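Local structure of telomere length regulator taz1 (4ZMI) at residues C15-V26 against L94-F104; F33-P43 against F214-I222. The protein binds double-stranded telomeric DNA in fission yeast and regulates telomere length and function, the chain described here being its all-helical TRF-family domain. One frame throughout, in Å; residues are numbered along the deposited sequence.

Both interactions use helix 5-35: interaction 1 takes residues 15-26 from its middle, and interaction 2 takes its C-terminal end with the turn that leads into helix 43-50. Their partners differ, helix 95-107 in the first and helix 214-229 in the second. The centres lie 22 Å apart, yet the two meet where Phe103 CZ comes 4.0 Å from Ile222 O. Along the chain the segments alternate, 15-26, 33-43, 94-104, 214-222, so helix 5-35 packs along 95-107 with its middle, while its end and the connection after it pack on the last helix. All four segments belong to the TRF-family helical domain, and the contacts tie distant parts of it together.

Interaction 1: C15-V26 against L94-F104; sequences CQNIANMAEQKV and LEKPLKSIQFF
Ala19 and Ala22 bring helix 15-26 close to helix 95-104, where Pro97, Ile101 and Phe104 meet them. The axes of the two short segments approach to 8.5 Å at a crossing angle of 42°, and the contact buries 656 Å² summed over both sides. Ala19 CB lies 3.6 Å from Pro97 CB, and its CA faces the CG1 branch of Ile101. One turn on, Ala22 CB meets Phe104 CB at 4.1 Å. Toward the N-terminal end of the first helix, Cys15 SG touches two partners, Pro97 CG at 3.6 Å and Leu94 CD1 at 3.7 Å. Turning SG anti to the backbone N (chi1 -160°) carries it to this pair. At the other end Val26 divides its branches, CG1 approaching Phe103 CE2 at 3.6 Å while CG2 rests against the backbone of Phe104. The CB of Lys25 approaches CE1 of the Phe104 ring obliquely.

Outward, the bent chain of Gln16 brings its amide obliquely across the Pro97 ring, NE2 being 3.9 Å from Pro97 CB. The polar edge is a weak hydrogen bond from Ser100 OG to Glu23 OE2, 3.2 Å long; the same carboxylate oxygen forms a salt bridge with Lys229 of helix 214-229. An alanine in place of Glu23 would probably leave Ser100 OG without this acceptor and the Lys229 ammonium without its carboxylate mate.

Lys25 leads away from this edge to a salt bridge with Asp57 on helix 52-68, whose Phe61 meets the Phe104 ring edge-to-face. With Phe103 touching Leu225 and Leu226 of helix 214-229, the pair is wedged into an all-helical bundle of the TRF-family domain.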
loop_
_atom_site.group_PDB
_atom_site.type_symbol
_atom_site.label_atom_id
_atom_site.label_comp_id
_atom_site.label_asym_id
_atom_site.label_seq_id
_atom_site.Cartn_x
_atom_site.Cartn_y
_atom_site.Cartn_z
ATOM N N CYS A 15 -6.093 -14.638 12.003
ATOM C CA CYS A 15 -5.075 -14.228 11.050
ATOM C C CYS A 15 -5.000 -15.150 9.849
ATOM O O CYS A 15 -5.270 -14.742 8.714
ATOM C CB CYS A 15 -3.720 -14.168 11.746
ATOM S SG CYS A 15 -2.525 -13.165 10.895
ATOM N N GLN A 16 -4.640 -16.402 10.099
ATOM C CA GLN A 16 -4.423 -17.327 8.998
ATOM C C GLN A 16 -5.693 -17.502 8.168
ATOM O O GLN A 16 -5.621 -17.633 6.947
ATOM C CB GLN A 16 -3.898 -18.671 9.498
ATOM C CG GLN A 16 -2.886 -19.318 8.558
ATOM C CD GLN A 16 -1.463 -18.849 8.806
ATOM O OE1 GLN A 16 -1.083 -18.562 9.945
ATOM N NE2 GLN A 16 -0.666 -18.771 7.741
ATOM N N ASN A 17 -6.852 -17.465 8.820
ATOM C CA ASN A 17 -8.118 -17.640 8.112
ATOM C C ASN A 17 -8.493 -16.493 7.176
ATOM O O ASN A 17 -8.872 -16.720 6.031
ATOM C CB ASN A 17 -9.270 -17.908 9.080
ATOM C CG ASN A 17 -10.603 -18.050 8.362
ATOM O OD1 ASN A 17 -11.464 -17.168 8.440
ATOM N ND2 ASN A 17 -10.769 -19.157 7.636
ATOM N N ILE A 18 -8.413 -15.264 7.674
ATOM C CA ILE A 18 -8.702 -14.104 6.848
ATOM C C ILE A 18 -7.679 -14.026 5.729
ATOM O O ILE A 18 -8.014 -13.705 4.583
ATOM C CB ILE A 18 -8.662 -12.809 7.667
ATOM C CG1 ILE A 18 -9.787 -12.796 8.718
ATOM C CG2 ILE A 18 -8.696 -11.582 6.742
ATOM C CD1 ILE A 18 -11.175 -13.007 8.130
ATOM N N ALA A 19 -6.431 -14.338 6.065
ATOM C CA ALA A 19 -5.376 -14.411 5.064
ATOM C C ALA A 19 -5.747 -15.362 3.925
ATOM O O ALA A 19 -5.501 -15.057 2.755
ATOM C CB ALA A 19 -4.057 -14.820 5.697
ATOM N N ASN A 20 -6.346 -16.503 4.262
ATOM C CA ASN A 20 -6.750 -17.476 3.245
ATOM C C ASN A 20 -7.815 -16.953 2.286
ATOM O O ASN A 20 -7.651 -17.040 1.067
ATOM C CB ASN A 20 -7.223 -18.789 3.877
ATOM C CG ASN A 20 -6.078 -19.697 4.252
ATOM O OD1 ASN A 20 -4.941 -19.481 3.830
ATOM N ND2 ASN A 20 -6.371 -20.726 5.047
ATOM N N MET A 21 -8.904 -16.417 2.832
ATOM C CA MET A 21 -9.940 -15.812 1.999
ATOM C C MET A 21 -9.337 -14.664 1.186
ATOM O O MET A 21 -9.776 -14.376 0.073
ATOM C CB MET A 21 -11.099 -15.297 2.857
ATOM C CG MET A 21 -11.632 -16.301 3.866
ATOM S SD MET A 21 -12.483 -15.472 5.227
ATOM C CE MET A 21 -13.805 -14.630 4.355
ATOM N N ALA A 22 -8.319 -14.021 1.749
ATOM C CA ALA A 22 -7.643 -12.927 1.076
ATOM C C ALA A 22 -6.909 -13.419 -0.164
ATOM O O ALA A 22 -7.025 -12.820 -1.230
ATOM C CB ALA A 22 -6.679 -12.229 2.023
ATOM N N GLU A 23 -6.159 -14.511 -0.028
ATOM C CA GLU A 23 -5.376 -15.018 -1.151
ATOM C C GLU A 23 -6.260 -15.678 -2.202
ATOM O O GLU A 23 -5.838 -15.886 -3.341
ATOM C CB GLU A 23 -4.268 -15.960 -0.685
ATOM C CG GLU A 23 -2.877 -15.431 -0.987
ATOM C CD GLU A 23 -1.796 -16.193 -0.255
ATOM O OE1 GLU A 23 -2.145 -17.082 0.552
ATOM O OE2 GLU A 23 -0.603 -15.902 -0.484
ATOM N N GLN A 24 -7.489 -15.994 -1.811
ATOM C CA GLN A 24 -8.489 -16.446 -2.762
ATOM C C GLN A 24 -8.765 -15.321 -3.744
ATOM O O GLN A 24 -8.616 -15.490 -4.951
ATOM C CB GLN A 24 -9.775 -16.840 -2.039
ATOM C CG GLN A 24 -10.977 -17.024 -2.952
ATOM C CD GLN A 24 -11.670 -18.354 -2.731
ATOM O OE1 GLN A 24 -11.039 -19.330 -2.331
ATOM N NE2 GLN A 24 -12.974 -18.398 -2.987
ATOM N N LYS A 25 -9.138 -14.161 -3.215
ATOM C CA LYS A 25 -9.554 -13.040 -4.053
ATOM C C LYS A 25 -8.409 -12.421 -4.832
ATOM O O LYS A 25 -8.625 -11.824 -5.883
ATOM C CB LYS A 25 -10.250 -11.984 -3.209
ATOM C CG LYS A 25 -11.190 -12.604 -2.224
ATOM C CD LYS A 25 -12.237 -11.639 -1.768
ATOM C CE LYS A 25 -13.276 -12.382 -0.967
ATOM N NZ LYS A 25 -14.400 -11.486 -0.620
ATOM N N VAL A 26 -7.193 -12.560 -4.318
ATOM C CA VAL A 26 -6.031 -12.074 -5.038
ATOM C C VAL A 26 -5.867 -12.888 -6.314
ATOM O O VAL A 26 -5.785 -12.322 -7.405
ATOM C CB VAL A 26 -4.743 -12.118 -4.183
ATOM C CG1 VAL A 26 -3.529 -11.786 -5.025
ATOM C CG2 VAL A 26 -4.846 -11.137 -3.051
ATOM N N LEU A 94 3.459 -14.077 12.835
ATOM C CA LEU A 94 2.460 -14.092 11.774
ATOM C C LEU A 94 2.822 -13.280 10.534
ATOM O O LEU A 94 1.930 -12.799 9.837
ATOM C CB LEU A 94 1.135 -13.574 12.328
ATOM C CG LEU A 94 0.524 -14.418 13.433
ATOM C CD1 LEU A 94 -0.660 -13.711 14.074
ATOM C CD2 LEU A 94 0.109 -15.740 12.837
ATOM N N GLU A 95 4.107 -13.117 10.244
ATOM C CA GLU A 95 4.487 -12.239 9.137
ATOM C C GLU A 95 3.938 -12.714 7.797
ATOM O O GLU A 95 3.394 -11.925 7.033
ATOM C CB GLU A 95 5.998 -12.048 9.060
ATOM C CG GLU A 95 6.395 -10.919 8.141
ATOM C CD GLU A 95 7.885 -10.852 7.899
ATOM O OE1 GLU A 95 8.618 -10.361 8.778
ATOM O OE2 GLU A 95 8.324 -11.289 6.819
ATOM N N LYS A 96 4.059 -14.011 7.534
ATOM C CA LYS A 96 3.570 -14.608 6.288
ATOM C C LYS A 96 2.105 -14.263 5.979
ATOM O O LYS A 96 1.815 -13.743 4.911
ATOM C CB LYS A 96 3.800 -16.137 6.243
ATOM C CG LYS A 96 4.976 -16.674 7.088
ATOM C CD LYS A 96 4.593 -16.893 8.572
ATOM C CE LYS A 96 5.681 -17.636 9.351
ATOM N NZ LYS A 96 5.595 -19.121 9.212
ATOM N N PRO A 97 1.169 -14.541 6.901
ATOM C CA PRO A 97 -0.207 -14.188 6.526
ATOM C C PRO A 97 -0.473 -12.685 6.537
ATOM O O PRO A 97 -1.416 -12.256 5.884
ATOM C CB PRO A 97 -1.046 -14.869 7.611
ATOM C CG PRO A 97 -0.155 -14.907 8.776
ATOM C CD PRO A 97 1.203 -15.216 8.208
ATOM N N LEU A 98 0.317 -11.904 7.271
ATOM C CA LEU A 98 0.133 -10.457 7.253
ATOM C C LEU A 98 0.418 -9.936 5.847
ATOM O O LEU A 98 -0.333 -9.125 5.323
ATOM C CB LEU A 98 1.011 -9.762 8.294
ATOM C CG LEU A 98 0.455 -9.828 9.736
ATOM C CD1 LEU A 98 1.490 -9.404 10.748
ATOM C CD2 LEU A 98 -0.816 -8.984 9.907
ATOM N N LYS A 99 1.487 -10.431 5.233
ATOM C CA LYS A 99 1.844 -10.033 3.867
ATOM C C LYS A 99 0.710 -10.321 2.902
ATOM O O LYS A 99 0.466 -9.543 1.986
ATOM C CB LYS A 99 3.081 -10.769 3.394
ATOM C CG LYS A 99 4.283 -10.579 4.278
ATOM C CD LYS A 99 5.126 -9.403 3.839
ATOM C CE LYS A 99 6.385 -9.349 4.685
ATOM N NZ LYS A 99 7.279 -8.239 4.290
ATOM N N SER A 100 0.008 -11.430 3.116
ATOM C CA SER A 100 -1.121 -11.773 2.266
ATOM C C SER A 100 -2.250 -10.758 2.401
ATOM O O SER A 100 -2.777 -10.285 1.399
ATOM C CB SER A 100 -1.640 -13.182 2.569
ATOM O OG SER A 100 -0.679 -14.168 2.222
ATOM N N ILE A 101 -2.621 -10.426 3.632
ATOM C CA ILE A 101 -3.695 -9.457 3.868
ATOM C C ILE A 101 -3.357 -8.101 3.221
ATOM O O ILE A 101 -4.195 -7.466 2.568
ATOM C CB ILE A 101 -3.939 -9.257 5.386
ATOM C CG1 ILE A 101 -4.335 -10.578 6.042
ATOM C CG2 ILE A 101 -5.015 -8.217 5.630
ATOM C CD1 ILE A 101 -3.731 -10.766 7.413
ATOM N N GLN A 102 -2.120 -7.665 3.394
ATOM C CA GLN A 102 -1.697 -6.392 2.831
ATOM C C GLN A 102 -1.772 -6.408 1.285
ATOM O O GLN A 102 -2.204 -5.431 0.666
ATOM C CB GLN A 102 -0.291 -6.072 3.327
ATOM C CG GLN A 102 0.305 -4.796 2.796
ATOM C CD GLN A 102 1.778 -4.690 3.112
ATOM O OE1 GLN A 102 2.588 -5.437 2.569
ATOM N NE2 GLN A 102 2.134 -3.775 4.010
ATOM N N PHE A 103 -1.370 -7.530 0.687
ATOM C CA PHE A 103 -1.450 -7.749 -0.767
ATOM C C PHE A 103 -2.858 -7.451 -1.243
ATOM O O PHE A 103 -3.069 -6.640 -2.153
ATOM C CB PHE A 103 -1.123 -9.207 -1.094
ATOM C CG PHE A 103 -0.567 -9.424 -2.470
ATOM C CD1 PHE A 103 0.722 -9.906 -2.634
ATOM C CD2 PHE A 103 -1.333 -9.163 -3.595
ATOM C CE1 PHE A 103 1.245 -10.108 -3.897
ATOM C CE2 PHE A 103 -0.814 -9.362 -4.862
ATOM C CZ PHE A 103 0.479 -9.835 -5.013
ATOM N N PHE A 104 -3.825 -8.104 -0.604
ATOM C CA PHE A 104 -5.230 -7.892 -0.925
ATOM C C PHE A 104 -5.598 -6.423 -0.836
ATOM O O PHE A 104 -6.259 -5.896 -1.722
ATOM C CB PHE A 104 -6.153 -8.708 -0.014
ATOM C CG PHE A 104 -7.605 -8.347 -0.160
ATOM C CD1 PHE A 104 -8.355 -8.863 -1.198
ATOM C CD2 PHE A 104 -8.203 -7.461 0.710
ATOM C CE1 PHE A 104 -9.681 -8.522 -1.347
ATOM C CE2 PHE A 104 -9.522 -7.109 0.558
ATOM C CZ PHE A 104 -10.264 -7.643 -0.461
#

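Interaction 2: F33-P43 against F214-I222; sequences FSESSKDIVNP and FPAFVNAVI
Val218 CG1 stands over the centre of the Phe33 ring in a CH-pi contact, 3.6 Å from its centroid and 8° off the normal. In a second CH-pi contact, Pro43 CD sits over a face of Phe214, 3.4 Å from Phe214 CE1.

Apolar packing extends both sites: Ile40 CG2 touches Phe214 CD2 at 4.0 Å, and with CG anti to the backbone N (chi1 178°) the Phe33 ring reaches in from the end of helix 5-35. This single knob fills a hole formed by Pro215, Val218, Asn219 and Ile222 on helix 214-229, the last helix of the chain. The chain then runs through an irregular connection, also packed on that helix, in which Ile40 centres an inverse gamma turn and Asn42 is the N-cap of helix 43-50, its OD1 hydrogen-bonded to Ser45 OG.

Polar atoms meet ring edges and aliphatic carbons. Pro215 O and Asn219 OD1 lie at the Phe33 edge, the amide plane turned 74° from the ring, while Ser37 O approaches Pro215 CB at 3.1 Å. Within the turn, Ser37 OG donates to Phe33 O at 2.7 Å, and the same hydroxyl oxygen lies above the Phe33 face opposite Val218, offset toward the rim.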
loop_
_atom_site.group_PDB
_atom_site.type_symbol
_atom_site.label_atom_id
_atom_site.label_comp_id
_atom_site.label_asym_id
_atom_site.label_seq_id
_atom_site.Cartn_x
_atom_site.Cartn_y
_atom_site.Cartn_z
ATOM N N PHE A 33 -7.118 -10.312 -14.360
ATOM C CA PHE A 33 -6.238 -9.341 -15.018
ATOM C C PHE A 33 -5.350 -9.964 -16.109
ATOM O O PHE A 33 -4.877 -9.265 -17.007
ATOM C CB PHE A 33 -5.358 -8.562 -14.027
ATOM C CG PHE A 33 -4.429 -7.595 -14.702
ATOM C CD1 PHE A 33 -4.912 -6.399 -15.203
ATOM C CD2 PHE A 33 -3.087 -7.903 -14.889
ATOM C CE1 PHE A 33 -4.071 -5.506 -15.853
ATOM C CE2 PHE A 33 -2.231 -7.017 -15.545
ATOM C CZ PHE A 33 -2.724 -5.814 -16.022
ATOM N N SER A 34 -5.106 -11.265 -16.026
ATOM C CA SER A 34 -4.250 -11.915 -17.012
ATOM C C SER A 34 -4.955 -12.051 -18.353
ATOM O O SER A 34 -4.311 -12.087 -19.391
ATOM C CB SER A 34 -3.776 -13.281 -16.518
ATOM O OG SER A 34 -2.964 -13.140 -15.368
ATOM N N GLU A 35 -6.281 -12.113 -18.322
ATOM C CA GLU A 35 -7.072 -12.263 -19.536
ATOM C C GLU A 35 -7.094 -10.974 -20.359
ATOM O O GLU A 35 -6.992 -11.010 -21.588
ATOM C CB GLU A 35 -8.509 -12.678 -19.195
ATOM C CG GLU A 35 -8.623 -13.841 -18.220
ATOM C CD GLU A 35 -8.351 -15.182 -18.868
ATOM O OE1 GLU A 35 -8.421 -15.275 -20.114
ATOM O OE2 GLU A 35 -8.073 -16.146 -18.125
ATOM N N SER A 36 -7.211 -9.835 -19.682
ATOM C CA SER A 36 -7.503 -8.583 -20.376
ATOM C C SER A 36 -6.442 -7.503 -20.190
ATOM O O SER A 36 -6.757 -6.314 -20.167
ATOM C CB SER A 36 -8.865 -8.053 -19.923
ATOM O OG SER A 36 -9.701 -9.113 -19.493
ATOM N N SER A 37 -5.184 -7.916 -20.088
ATOM C CA SER A 37 -4.081 -6.987 -19.853
ATOM C C SER A 37 -3.918 -5.880 -20.899
ATOM O O SER A 37 -2.935 -5.150 -20.856
ATOM C CB SER A 37 -2.756 -7.748 -19.728
ATOM O OG SER A 37 -2.798 -8.685 -18.671
ATOM N N LYS A 38 -4.847 -5.760 -21.848
ATOM C CA LYS A 38 -4.801 -4.643 -22.797
ATOM C C LYS A 38 -6.134 -3.899 -22.920
ATOM O O LYS A 38 -6.166 -2.748 -23.356
ATOM C CB LYS A 38 -4.263 -5.075 -24.175
ATOM C CG LYS A 38 -5.284 -5.701 -25.128
ATOM C CD LYS A 38 -5.633 -4.766 -26.285
ATOM C CE LYS A 38 -6.426 -5.496 -27.365
ATOM N NZ LYS A 38 -6.953 -4.572 -28.407
ATOM N N ASP A 39 -7.229 -4.544 -22.527
ATOM C CA ASP A 39 -8.530 -3.878 -22.529
ATOM C C ASP A 39 -8.801 -3.125 -21.222
ATOM O O ASP A 39 -9.634 -2.216 -21.187
ATOM C CB ASP A 39 -9.652 -4.875 -22.804
ATOM C CG ASP A 39 -9.560 -5.477 -24.182
ATOM O OD1 ASP A 39 -8.427 -5.767 -24.621
ATOM O OD2 ASP A 39 -10.615 -5.651 -24.829
ATOM N N ILE A 40 -8.104 -3.508 -20.155
ATOM C CA ILE A 40 -8.246 -2.842 -18.863
ATOM C C ILE A 40 -7.475 -1.520 -18.886
ATOM O O ILE A 40 -6.302 -1.459 -18.530
ATOM C CB ILE A 40 -7.765 -3.758 -17.734
ATOM C CG1 ILE A 40 -8.439 -5.123 -17.866
ATOM C CG2 ILE A 40 -8.054 -3.146 -16.362
ATOM C CD1 ILE A 40 -8.122 -6.084 -16.745
ATOM N N VAL A 41 -8.159 -0.467 -19.319
ATOM C CA VAL A 41 -7.529 0.810 -19.635
ATOM C C VAL A 41 -7.429 1.731 -18.416
ATOM O O VAL A 41 -6.572 2.610 -18.358
ATOM C CB VAL A 41 -8.289 1.513 -20.787
ATOM C CG1 VAL A 41 -7.598 2.804 -21.211
ATOM C CG2 VAL A 41 -8.410 0.582 -21.982
ATOM N N ASN A 42 -8.302 1.525 -17.436
ATOM C CA ASN A 42 -8.273 2.330 -16.222
ATOM C C ASN A 42 -8.917 1.544 -15.084
ATOM O O ASN A 42 -9.455 0.453 -15.328
ATOM C CB ASN A 42 -8.973 3.675 -16.454
ATOM C CG ASN A 42 -10.353 3.518 -17.058
ATOM O OD1 ASN A 42 -11.061 2.544 -16.789
ATOM N ND2 ASN A 42 -10.742 4.479 -17.884
ATOM N N PRO A 43 -8.852 2.073 -13.843
ATOM C CA PRO A 43 -9.508 1.345 -12.757
ATOM C C PRO A 43 -10.977 1.039 -13.047
ATOM O O PRO A 43 -11.412 -0.083 -12.790
ATOM C CB PRO A 43 -9.365 2.291 -11.550
ATOM C CG PRO A 43 -8.665 3.537 -12.062
ATOM C CD PRO A 43 -7.990 3.151 -13.326
ATOM N N PHE A 214 -2.189 1.931 -17.528
ATOM C CA PHE A 214 -2.774 1.179 -16.431
ATOM C C PHE A 214 -2.322 -0.284 -16.365
ATOM O O PHE A 214 -1.902 -0.740 -15.307
ATOM C CB PHE A 214 -4.303 1.299 -16.410
ATOM C CG PHE A 214 -4.911 0.863 -15.104
ATOM C CD1 PHE A 214 -4.693 1.597 -13.954
ATOM C CD2 PHE A 214 -5.666 -0.287 -15.020
ATOM C CE1 PHE A 214 -5.230 1.203 -12.746
ATOM C CE2 PHE A 214 -6.214 -0.680 -13.818
ATOM C CZ PHE A 214 -5.995 0.068 -12.679
ATOM N N PRO A 215 -2.393 -1.028 -17.485
ATOM C CA PRO A 215 -1.991 -2.436 -17.387
ATOM C C PRO A 215 -0.528 -2.580 -17.010
ATOM O O PRO A 215 -0.109 -3.612 -16.485
ATOM C CB PRO A 215 -2.197 -2.948 -18.808
ATOM C CG PRO A 215 -2.107 -1.734 -19.647
ATOM C CD PRO A 215 -2.813 -0.698 -18.854
ATOM N N ALA A 216 0.248 -1.547 -17.288
ATOM C CA ALA A 216 1.641 -1.566 -16.911
ATOM C C ALA A 216 1.761 -1.171 -15.444
ATOM O O ALA A 216 2.586 -1.710 -14.703
ATOM C CB ALA A 216 2.446 -0.630 -17.794
ATOM N N PHE A 217 0.938 -0.211 -15.036
ATOM C CA PHE A 217 0.869 0.183 -13.636
ATOM C C PHE A 217 0.506 -1.038 -12.810
ATOM O O PHE A 217 1.227 -1.415 -11.878
ATOM C CB PHE A 217 -0.157 1.299 -13.457
ATOM C CG PHE A 217 -0.378 1.700 -12.021
ATOM C CD1 PHE A 217 0.692 1.994 -11.201
ATOM C CD2 PHE A 217 -1.658 1.811 -11.500
ATOM C CE1 PHE A 217 0.492 2.369 -9.881
ATOM C CE2 PHE A 217 -1.853 2.196 -10.179
ATOM C CZ PHE A 217 -0.774 2.476 -9.380
ATOM N N VAL A 218 -0.590 -1.682 -13.195
ATOM C CA VAL A 218 -1.089 -2.843 -12.481
ATOM C C VAL A 218 -0.026 -3.912 -12.389
ATOM O O VAL A 218 0.269 -4.417 -11.307
ATOM C CB VAL A 218 -2.333 -3.421 -13.143
ATOM C CG1 VAL A 218 -2.718 -4.742 -12.498
ATOM C CG2 VAL A 218 -3.477 -2.429 -13.048
ATOM N N ASN A 219 0.580 -4.240 -13.518
ATOM C CA ASN A 219 1.637 -5.240 -13.498
ATOM C C ASN A 219 2.814 -4.845 -12.604
ATOM O O ASN A 219 3.391 -5.688 -11.931
ATOM C CB ASN A 219 2.074 -5.639 -14.915
ATOM C CG ASN A 219 1.177 -6.724 -15.513
ATOM O OD1 ASN A 219 0.754 -7.657 -14.815
ATOM N ND2 ASN A 219 0.873 -6.600 -16.805
ATOM N N ALA A 220 3.155 -3.566 -12.552
ATOM C CA ALA A 220 4.225 -3.152 -11.649
ATOM C C ALA A 220 3.757 -3.277 -10.180
ATOM O O ALA A 220 4.538 -3.651 -9.298
ATOM C CB ALA A 220 4.710 -1.736 -11.974
ATOM N N VAL A 221 2.482 -3.006 -9.926
ATOM C CA VAL A 221 1.962 -3.096 -8.558
ATOM C C VAL A 221 2.011 -4.544 -8.092
ATOM O O VAL A 221 2.606 -4.855 -7.061
ATOM C CB VAL A 221 0.519 -2.542 -8.450
ATOM C CG1 VAL A 221 -0.093 -2.888 -7.102
ATOM C CG2 VAL A 221 0.529 -1.048 -8.632
ATOM N N ILE A 222 1.407 -5.425 -8.883
ATOM C CA ILE A 222 1.402 -6.850 -8.590
ATOM C C ILE A 222 2.810 -7.352 -8.377
ATOM O O ILE A 222 3.085 -8.044 -7.406
ATOM C CB ILE A 222 0.757 -7.655 -9.728
ATOM C CG1 ILE A 222 -0.755 -7.428 -9.729
ATOM C CG2 ILE A 222 1.082 -9.135 -9.580
ATOM C CD1 ILE A 222 -1.440 -7.859 -10.988
#